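Long-range contact in E1 (Kluyveromyces marxianus, PDB 3VX6), which acts as an E1-like enzyme that activates the ubiquitin-like proteins Atg8 and Atg12 for the conjugation reactions of autophagy: residues A[15-20]-A[136-141]. Numbering follows the deposited sequence.
Sequences FQSFVD and FYYWIC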
loop_
_atom_site.group_PDB
_atom_site.type_symbol
_atom_site.label_atom_id
_atom_site.label_comp_id
_atom_site.label_asym_id
_atom_site.label_seq_id
_atom_site.Cartn_x
_atom_site.Cartn_y
_atom_site.Cartn_z
ATOM N N PHE A 15 -6.377 1.625 -1.819
ATOM C CA PHE A 15 -7.161 1.322 -0.628
ATOM C C PHE A 15 -8.230 2.383 -0.434
ATOM O O PHE A 15 -8.186 3.461 -1.037
ATOM C CB PHE A 15 -6.272 1.392 0.603
ATOM C CG PHE A 15 -5.836 2.804 0.922
ATOM C CD1 PHE A 15 -5.007 3.504 0.042
ATOM C CD2 PHE A 15 -6.354 3.480 2.026
ATOM C CE1 PHE A 15 -4.709 4.852 0.251
ATOM C CE2 PHE A 15 -6.060 4.828 2.240
ATOM C CZ PHE A 15 -5.238 5.515 1.351
ATOM N N GLN A 16 -9.181 2.058 0.432
ATOM C CA GLN A 16 -10.244 2.974 0.828
ATOM C C GLN A 16 -10.174 2.916 2.348
ATOM O O GLN A 16 -10.290 1.844 2.946
ATOM C CB GLN A 16 -11.616 2.507 0.349
ATOM C CG GLN A 16 -12.748 3.365 0.888
ATOM C CD GLN A 16 -14.052 3.186 0.126
ATOM O OE1 GLN A 16 -15.104 3.664 0.554
ATOM N NE2 GLN A 16 -13.987 2.503 -1.014
ATOM N N SER A 17 -9.946 4.061 2.973
ATOM C CA SER A 17 -9.837 4.080 4.416
ATOM C C SER A 17 -11.185 3.893 5.089
ATOM O O SER A 17 -12.248 4.236 4.550
ATOM C CB SER A 17 -9.191 5.382 4.902
ATOM O OG SER A 17 -10.041 6.498 4.721
ATOM N N PHE A 18 -11.125 3.312 6.273
ATOM C CA PHE A 18 -12.304 3.089 7.078
ATOM C C PHE A 18 -11.854 3.299 8.480
ATOM O O PHE A 18 -11.390 2.368 9.143
ATOM C CB PHE A 18 -12.837 1.676 6.901
ATOM C CG PHE A 18 -13.810 1.563 5.790
ATOM C CD1 PHE A 18 -15.099 2.060 5.944
ATOM C CD2 PHE A 18 -13.427 1.036 4.567
ATOM C CE1 PHE A 18 -15.997 2.040 4.897
ATOM C CE2 PHE A 18 -14.311 1.012 3.512
ATOM C CZ PHE A 18 -15.606 1.516 3.673
ATOM N N VAL A 19 -11.955 4.545 8.920
ATOM C CA VAL A 19 -11.537 4.863 10.264
ATOM C C VAL A 19 -12.749 4.957 11.179
ATOM O O VAL A 19 -13.471 5.958 11.201
ATOM C CB VAL A 19 -10.713 6.166 10.295
ATOM C CG1 VAL A 19 -9.598 6.086 9.272
ATOM C CG2 VAL A 19 -11.592 7.357 9.999
ATOM N N ASP A 20 -12.981 3.875 11.910
ATOM C CA ASP A 20 -14.072 3.836 12.861
ATOM C C ASP A 20 -13.734 4.918 13.883
ATOM O O ASP A 20 -12.553 5.181 14.143
ATOM C CB ASP A 20 -14.133 2.468 13.553
ATOM C CG ASP A 20 -15.338 2.330 14.467
ATOM O OD1 ASP A 20 -15.472 3.139 15.414
ATOM O OD2 ASP A 20 -16.157 1.412 14.235
ATOM N N PHE A 136 -11.724 15.516 14.032
ATOM C CA PHE A 136 -10.505 14.832 13.624
ATOM C C PHE A 136 -10.222 14.910 12.146
ATOM O O PHE A 136 -10.855 14.225 11.361
ATOM C CB PHE A 136 -10.581 13.374 14.042
ATOM C CG PHE A 136 -10.743 13.197 15.506
ATOM C CD1 PHE A 136 -9.646 12.896 16.310
ATOM C CD2 PHE A 136 -11.984 13.391 16.102
ATOM C CE1 PHE A 136 -9.781 12.791 17.688
ATOM C CE2 PHE A 136 -12.130 13.289 17.478
ATOM C CZ PHE A 136 -11.023 12.989 18.273
ATOM N N TYR A 137 -9.250 15.740 11.783
ATOM C CA TYR A 137 -8.846 15.907 10.399
ATOM C C TYR A 137 -7.771 14.859 10.094
ATOM O O TYR A 137 -6.825 14.698 10.857
ATOM C CB TYR A 137 -8.276 17.308 10.205
ATOM C CG TYR A 137 -9.195 18.408 10.695
ATOM C CD1 TYR A 137 -9.854 19.251 9.798
ATOM C CD2 TYR A 137 -9.435 18.587 12.063
ATOM C CE1 TYR A 137 -10.733 20.247 10.250
ATOM C CE2 TYR A 137 -10.315 19.578 12.526
ATOM C CZ TYR A 137 -10.958 20.398 11.613
ATOM O OH TYR A 137 -11.843 21.345 12.061
ATOM N N TYR A 138 -7.917 14.123 9.000
ATOM C CA TYR A 138 -6.905 13.138 8.656
ATOM C C TYR A 138 -6.796 12.913 7.170
ATOM O O TYR A 138 -7.680 13.281 6.394
ATOM C CB TYR A 138 -7.168 11.801 9.324
ATOM C CG TYR A 138 -8.445 11.149 8.898
ATOM C CD1 TYR A 138 -9.670 11.685 9.275
ATOM C CD2 TYR A 138 -8.434 9.963 8.157
ATOM C CE1 TYR A 138 -10.855 11.063 8.938
ATOM C CE2 TYR A 138 -9.621 9.322 7.811
ATOM C CZ TYR A 138 -10.832 9.882 8.209
ATOM O OH TYR A 138 -12.029 9.277 7.896
ATOM N N TRP A 139 -5.689 12.293 6.787
ATOM C CA TRP A 139 -5.424 12.012 5.402
ATOM C C TRP A 139 -4.546 10.784 5.312
ATOM O O TRP A 139 -3.439 10.752 5.858
ATOM C CB TRP A 139 -4.715 13.195 4.773
ATOM C CG TRP A 139 -4.967 13.308 3.323
ATOM C CD1 TRP A 139 -5.537 12.370 2.511
ATOM C CD2 TRP A 139 -4.682 14.436 2.495
ATOM N NE1 TRP A 139 -5.627 12.848 1.231
ATOM C CE2 TRP A 139 -5.109 14.116 1.193
ATOM C CE3 TRP A 139 -4.104 15.690 2.730
ATOM C CZ2 TRP A 139 -4.980 15.003 0.124
ATOM C CZ3 TRP A 139 -3.975 16.571 1.666
ATOM C CH2 TRP A 139 -4.412 16.223 0.379
ATOM N N ILE A 140 -5.043 9.763 4.627
ATOM C CA ILE A 140 -4.280 8.542 4.478
ATOM C C ILE A 140 -3.764 8.449 3.060
ATOM O O ILE A 140 -4.389 8.961 2.124
ATOM C CB ILE A 140 -5.135 7.304 4.782
ATOM C CG1 ILE A 140 -5.717 7.415 6.193
ATOM C CG2 ILE A 140 -4.289 6.048 4.659
ATOM C CD1 ILE A 140 -6.585 6.237 6.612
ATOM N N CYS A 141 -2.601 7.821 2.916
ATOM C CA CYS A 141 -1.992 7.619 1.613
ATOM C C CYS A 141 -1.243 6.303 1.647
ATOM O O CYS A 141 -0.732 5.887 2.684
ATOM C CB CYS A 141 -1.017 8.748 1.262
ATOM S SG CYS A 141 0.633 8.630 2.010
#
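Phe-15, Ser-17 and Val-19 of the first strand pack face to face, through side chains, on Tyr-138 and Ile-140 of an inner strand of a mixed sheet, strand 135-144, which pairs antiparallel with 123-130, 260-262 and 273-275. Strand 16-19 pairs in parallel with 59-62 instead; its axis passes 8.3 Å from that of 136-141, at 138° between their N-to-C directions, too far for backbone pairing.

Ile-140 suits the middle because its two branches serve different neighbours. CG2 comes up obliquely to the Phe-15 ring, 3.5 Å from CZ, while the other branch, fully extended (chi2 -180°), brings CD1 against CB of Ser-17 and to 4.0 Å from CG1 of Val-19. The broad phenylalanine ring also reaches the backbone: its edge faces O of Ile-140 in plane, with CZ 3.6 Å from that oxygen, and CZ stands 3.8 Å from N of Cys-141.

The side chains of beta-branched Val-19 and Tyr-138 approach from opposite directions, with CG1 of the valine 3.6 Å from CE2 of the tyrosine. Phe-24 of helix 21-33 also makes an edge-to-face pair with this ring. An alanine in place of Tyr-138 would probably leave CG1 of Val-19 and the Phe-24 ring without their shared partner, opening a gap between strand and helix.

Small, polar Ser-17 fits between the larger groups. Its OG sits at the edge of the Tyr-138 ring, 4.2 Å from CE2, and is hydrogen-bonded to OE2 of Glu-263, so the buried hydroxyl is satisfied by a carboxylate, with a weak second bond to NZ of Lys-273. Dispersion and burial of nonpolar surface thus join the two sheets here, the serine's polar bonds being made to other parts of the chain.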